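Local coordinates for RagA protein (Porphyromonas gingivalis, PDB 6SLN) that probably imports nutrients across the outer membrane, as a TonB-dependent receptor whose beta-barrel encloses a plug domain, at residues N503-Y507 with T518-H523; F572-F576 with D587-R591. One frame throughout, in Å; residues are numbered along the deposited sequence.

Contact 1 (N503-Y507 with T518-H523); sequences NTAEY and TALMGH. With 3PE (1,2-Distearoyl-sn-glycerophosphoethanolamine), chain G.
The imidazole of H523 has the side-chain amide of N503 at its edge and an acyl chain of the bound phospholipid over one face. Ring and amide planes differ by only 8°, the two side chains running alongside each other in the same direction, and N503 ND2 offers a straight but weak hydrogen bond to H523 ND1 (3.4 Å). Over the ring face, C33 of the lipid stands 3.3 Å above the plane at its centre, while H523 NE2 makes a weak, bent bond (3.2 Å, 124°) to the ester oxygen O31, which stands off the ring plane on the side of C33. N503 CG meets the same chain further along, 3.6 Å from lipid C37. Beneath these groups the two strands pair antiparallel as one hairpin of the barrel wall. Backbone hydrogen bonds run in both directions between N503 and H523, A505 and M521, and Y507 and A519, A505 N reaching M521 O at 2.7 Å; the side chains of all three pairs lie on the side of the sheet that meets the lipid. The other side carries T504, E506 and L520. With CG anti to the backbone N (chi1 -177°), E506 extends across L520, its OE2 3.8 Å from L520 CD1 and its CG 4.0 Å from T518 CG2. Its OE1 forms a salt bridge with K508. The two weak bonds of H523 would suit a neutral ring with its proton on NE2 but are too weak to establish it; the nearly coplanar amide and imidazole would offer the acyl chain a continuous flat surface, with the ester oxygen at the NE2 end.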
# COMPACT_ATOMS: atom_id res chain seq x y z
N ASN A 503 -0.36 29.75 -21.54
CA ASN A 503 -0.79 31.14 -21.49
C ASN A 503 -0.23 31.86 -22.71
O ASN A 503 0.99 31.93 -22.90
CB ASN A 503 -0.32 31.78 -20.19
CG ASN A 503 -1.01 31.18 -18.98
OD1 ASN A 503 -2.23 31.28 -18.85
ND2 ASN A 503 -0.24 30.53 -18.11
N THR A 504 -1.13 32.39 -23.55
CA THR A 504 -0.72 32.94 -24.83
C THR A 504 -1.41 34.27 -25.09
O THR A 504 -2.59 34.45 -24.78
CB THR A 504 -1.06 31.99 -25.99
OG1 THR A 504 -2.48 31.77 -26.04
CG2 THR A 504 -0.33 30.67 -25.83
N ALA A 505 -0.66 35.18 -25.69
CA ALA A 505 -1.17 36.46 -26.14
C ALA A 505 -0.97 36.52 -27.65
O ALA A 505 0.14 36.31 -28.14
CB ALA A 505 -0.45 37.62 -25.45
N GLU A 506 -2.06 36.75 -28.38
CA GLU A 506 -2.03 36.79 -29.84
C GLU A 506 -2.55 38.15 -30.29
O GLU A 506 -3.63 38.57 -29.87
CB GLU A 506 -2.86 35.67 -30.47
CG GLU A 506 -2.78 35.65 -32.00
CD GLU A 506 -3.78 34.70 -32.64
OE1 GLU A 506 -4.98 35.06 -32.71
OE2 GLU A 506 -3.37 33.61 -33.08
N TYR A 507 -1.77 38.82 -31.13
CA TYR A 507 -2.17 40.10 -31.70
C TYR A 507 -2.17 39.96 -33.21
O TYR A 507 -1.13 39.69 -33.82
CB TYR A 507 -1.23 41.21 -31.25
CG TYR A 507 -1.73 42.58 -31.61
CD1 TYR A 507 -3.07 42.90 -31.48
CD2 TYR A 507 -0.86 43.56 -32.10
CE1 TYR A 507 -3.53 44.16 -31.82
CE2 TYR A 507 -1.32 44.81 -32.43
CZ TYR A 507 -2.66 45.10 -32.29
OH TYR A 507 -3.14 46.34 -32.62
N THR A 518 0.47 38.69 -37.84
CA THR A 518 -0.03 38.05 -36.63
C THR A 518 1.15 37.72 -35.75
O THR A 518 2.13 37.12 -36.20
CB THR A 518 -0.83 36.79 -36.95
OG1 THR A 518 -2.02 37.14 -37.67
CG2 THR A 518 -1.19 36.06 -35.67
N ALA A 519 1.08 38.15 -34.49
CA ALA A 519 2.11 37.86 -33.52
C ALA A 519 1.48 37.13 -32.35
O ALA A 519 0.33 37.42 -31.98
CB ALA A 519 2.81 39.12 -33.02
N LEU A 520 2.23 36.19 -31.78
CA LEU A 520 1.75 35.37 -30.68
C LEU A 520 2.93 35.09 -29.75
O LEU A 520 3.87 34.39 -30.14
CB LEU A 520 1.14 34.08 -31.19
CG LEU A 520 0.45 33.15 -30.19
CD1 LEU A 520 -0.57 32.32 -30.92
CD2 LEU A 520 1.44 32.23 -29.49
N MET A 521 2.86 35.61 -28.53
CA MET A 521 3.74 35.19 -27.45
C MET A 521 3.01 34.18 -26.56
O MET A 521 1.79 34.26 -26.37
CB MET A 521 4.20 36.39 -26.61
CG MET A 521 4.87 37.48 -27.42
SD MET A 521 6.64 37.18 -27.55
CE MET A 521 7.28 38.35 -26.35
N GLY A 522 3.76 33.22 -26.02
CA GLY A 522 3.16 32.15 -25.25
C GLY A 522 4.06 31.67 -24.13
O GLY A 522 5.29 31.65 -24.26
N HIS A 523 3.43 31.26 -23.03
CA HIS A 523 4.09 30.63 -21.90
C HIS A 523 3.40 29.31 -21.58
O HIS A 523 2.18 29.19 -21.74
CB HIS A 523 4.08 31.50 -20.64
CG HIS A 523 4.18 30.70 -19.37
ND1 HIS A 523 3.06 30.25 -18.70
CD2 HIS A 523 5.25 30.22 -18.70
CE1 HIS A 523 3.45 29.55 -17.65
NE2 HIS A 523 4.77 29.52 -17.62
C1 3PE G . 7.16 27.37 -12.12
C2 3PE G . 5.96 28.11 -12.67
C3 3PE G . 6.34 28.78 -14.00
O31 3PE G . 5.29 29.57 -14.49
O32 3PE G . 6.61 31.37 -14.65
C31 3PE G . 5.51 30.95 -14.60
C32 3PE G . 4.32 31.93 -14.65
C33 3PE G . 4.03 32.49 -16.05
C34 3PE G . 2.99 33.62 -15.96
C35 3PE G . 1.59 33.17 -16.40
C36 3PE G . 0.91 34.30 -17.18
C37 3PE G . -0.61 34.25 -17.05
C38 3PE G . -1.23 35.38 -17.88
C39 3PE G . -2.74 35.22 -17.92
C3A 3PE G . -3.34 36.05 -19.06
C3B 3PE G . -4.65 35.43 -19.52
O21 3PE G . 4.96 27.11 -12.78
O22 3PE G . 3.28 27.43 -11.34
C21 3PE G . 3.66 27.52 -12.45
C22 3PE G . 2.69 28.06 -13.51
C23 3PE G . 1.33 28.42 -12.91
C24 3PE G . 0.85 29.71 -13.58
C25 3PE G . -0.53 29.58 -14.21
C26 3PE G . -1.17 30.97 -14.36
C27 3PE G . -2.65 30.83 -14.72
C28 3PE G . -3.33 32.19 -14.89
C29 3PE G . -4.78 32.03 -15.36
C2A 3PE G . -5.71 33.09 -14.75
C2B 3PE G . -6.75 33.66 -15.74
C2C 3PE G . -8.10 33.86 -15.02
C2D 3PE G . -9.19 34.52 -15.89

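Contact 2 (F572-F576 with D587-R591); sequences FFSRF and DFSVR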
# COMPACT_ATOMS: atom_id res chain seq x y z
N PHE A 572 8.82 28.97 -23.16
CA PHE A 572 8.44 30.28 -23.64
C PHE A 572 8.55 30.25 -25.15
O PHE A 572 9.57 29.80 -25.68
CB PHE A 572 9.33 31.38 -23.06
CG PHE A 572 9.32 31.43 -21.55
CD1 PHE A 572 8.25 31.98 -20.87
CD2 PHE A 572 10.38 30.92 -20.82
CE1 PHE A 572 8.24 32.02 -19.49
CE2 PHE A 572 10.37 30.95 -19.44
CZ PHE A 572 9.29 31.50 -18.77
N PHE A 573 7.49 30.65 -25.84
CA PHE A 573 7.47 30.45 -27.28
C PHE A 573 6.80 31.61 -27.99
O PHE A 573 6.06 32.40 -27.39
CB PHE A 573 6.80 29.13 -27.66
CG PHE A 573 5.37 28.98 -27.20
CD1 PHE A 573 5.08 28.48 -25.93
CD2 PHE A 573 4.30 29.26 -28.06
CE1 PHE A 573 3.76 28.30 -25.52
CE2 PHE A 573 2.96 29.08 -27.65
CZ PHE A 573 2.69 28.60 -26.39
N SER A 574 7.07 31.70 -29.28
CA SER A 574 6.53 32.75 -30.12
C SER A 574 6.26 32.19 -31.51
O SER A 574 6.91 31.25 -31.98
CB SER A 574 7.51 33.92 -30.23
OG SER A 574 8.70 33.45 -30.83
N ARG A 575 5.30 32.82 -32.18
CA ARG A 575 4.97 32.44 -33.54
C ARG A 575 4.43 33.68 -34.24
O ARG A 575 3.57 34.38 -33.69
CB ARG A 575 3.93 31.32 -33.56
CG ARG A 575 3.56 30.89 -34.96
CD ARG A 575 2.06 30.78 -35.12
NE ARG A 575 1.52 29.56 -34.51
CZ ARG A 575 0.24 29.38 -34.22
NH1 ARG A 575 -0.64 30.34 -34.49
NH2 ARG A 575 -0.17 28.24 -33.68
N PHE A 576 4.96 33.95 -35.44
CA PHE A 576 4.63 35.14 -36.21
C PHE A 576 4.17 34.74 -37.60
O PHE A 576 4.74 33.82 -38.20
CB PHE A 576 5.82 36.07 -36.30
CG PHE A 576 6.28 36.56 -34.98
CD1 PHE A 576 5.76 37.72 -34.44
CD2 PHE A 576 7.23 35.86 -34.26
CE1 PHE A 576 6.17 38.18 -33.21
CE2 PHE A 576 7.65 36.31 -33.01
CZ PHE A 576 7.12 37.48 -32.49
N ASP A 587 5.86 32.33 -42.05
CA ASP A 587 5.79 32.01 -40.64
C ASP A 587 7.20 32.00 -40.07
O ASP A 587 8.17 31.68 -40.76
CB ASP A 587 5.13 30.65 -40.40
CG ASP A 587 3.74 30.56 -41.01
OD1 ASP A 587 2.99 31.55 -40.95
OD2 ASP A 587 3.41 29.49 -41.57
N PHE A 588 7.30 32.36 -38.80
CA PHE A 588 8.58 32.43 -38.12
C PHE A 588 8.31 32.12 -36.66
O PHE A 588 7.36 32.66 -36.08
CB PHE A 588 9.21 33.81 -38.32
CG PHE A 588 10.36 34.08 -37.41
CD1 PHE A 588 11.45 33.22 -37.38
CD2 PHE A 588 10.36 35.19 -36.59
CE1 PHE A 588 12.53 33.46 -36.53
CE2 PHE A 588 11.43 35.44 -35.74
CZ PHE A 588 12.52 34.57 -35.72
N SER A 589 9.10 31.23 -36.07
CA SER A 589 8.89 30.80 -34.70
C SER A 589 10.23 30.76 -33.98
O SER A 589 11.24 30.34 -34.56
CB SER A 589 8.22 29.43 -34.66
OG SER A 589 9.18 28.37 -34.67
N VAL A 590 10.26 31.24 -32.73
CA VAL A 590 11.37 30.98 -31.82
C VAL A 590 10.78 30.61 -30.47
O VAL A 590 9.70 31.08 -30.09
CB VAL A 590 12.36 32.17 -31.71
CG1 VAL A 590 11.69 33.37 -31.10
CG2 VAL A 590 13.59 31.78 -30.89
N ARG A 591 11.48 29.75 -29.75
CA ARG A 591 10.98 29.23 -28.48
C ARG A 591 12.16 28.78 -27.65
O ARG A 591 13.24 28.51 -28.17
CB ARG A 591 10.01 28.07 -28.71
CG ARG A 591 10.76 26.85 -29.21
CD ARG A 591 10.09 25.56 -28.82
NE ARG A 591 8.65 25.72 -28.86
CZ ARG A 591 7.86 25.35 -27.88
NH1 ARG A 591 8.38 24.79 -26.81
NH2 ARG A 591 6.55 25.55 -27.98
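F573 and R591 make the densely packed side of this strand pair. They face each other at a non-hydrogen-bonded position, with F573 CB 3.5 Å from R591 CB and lying over one face of the guanidinium group. The phenyl ring and the guanidinium planes are only 9° apart, though the side chains cross, and R591 NH2 comes 3.7 Å from F573 CG. The bend at chi3 (36°) lays the guanidinium beside F573 CB; its NE is hydrogen-bonded to S193 O and NH1 is in a salt bridge with D593. On this same side D587 OD2 is bonded by the hydroxyls of T97 and S99, and F573 and R575 touch I194. These partners mark it as the inner wall of a TonB-dependent receptor barrel, where the antiparallel hairpin formed by strands 561-580 and 584-595 meets the plug. The outward side has one close point: S574 N and S574 OG both give hydrogen bonds to V590 O, the hydroxyl at 2.7 Å, placed there because OG sits between the backbone N and the carbonyl carbon (chi1 62°). Around it this side is looser. The return bond, V590 N to S574 O, is long and weak at 3.4 Å. Further along, F576 and F588 are joined by backbone bonds in both directions, F576 N to F588 O at 2.8 Å. The two side chains run side by side in the same direction and meet lightly, CD2 to CD2 at 4.0 Å, and the carbonyl oxygen of F588 lies at the edge of the F576 ring; the F588 ring is on the outer surface.

In the fold
The modelled chain begins with the plug, and the barrel strands follow. Contact 1 closes the hairpin of strands 487-510 and 515-540 across a short turn; contact 2 then does the same for 561-580 and 584-595. They stand in series, neither nested nor crossed. A longer connection leads from the end of strand 515-540 to the start of strand 561-580, and the returning strand pairs antiparallel with 515-540, so that four consecutive strands lie side by side in the barrel wall. At the seam between the hairpins, G522 N to F573 O (2.8 Å) and R575 N to L520 O (2.9 Å) are probable hydrogen bonds, and H523 packs on F572 and A519 on F576.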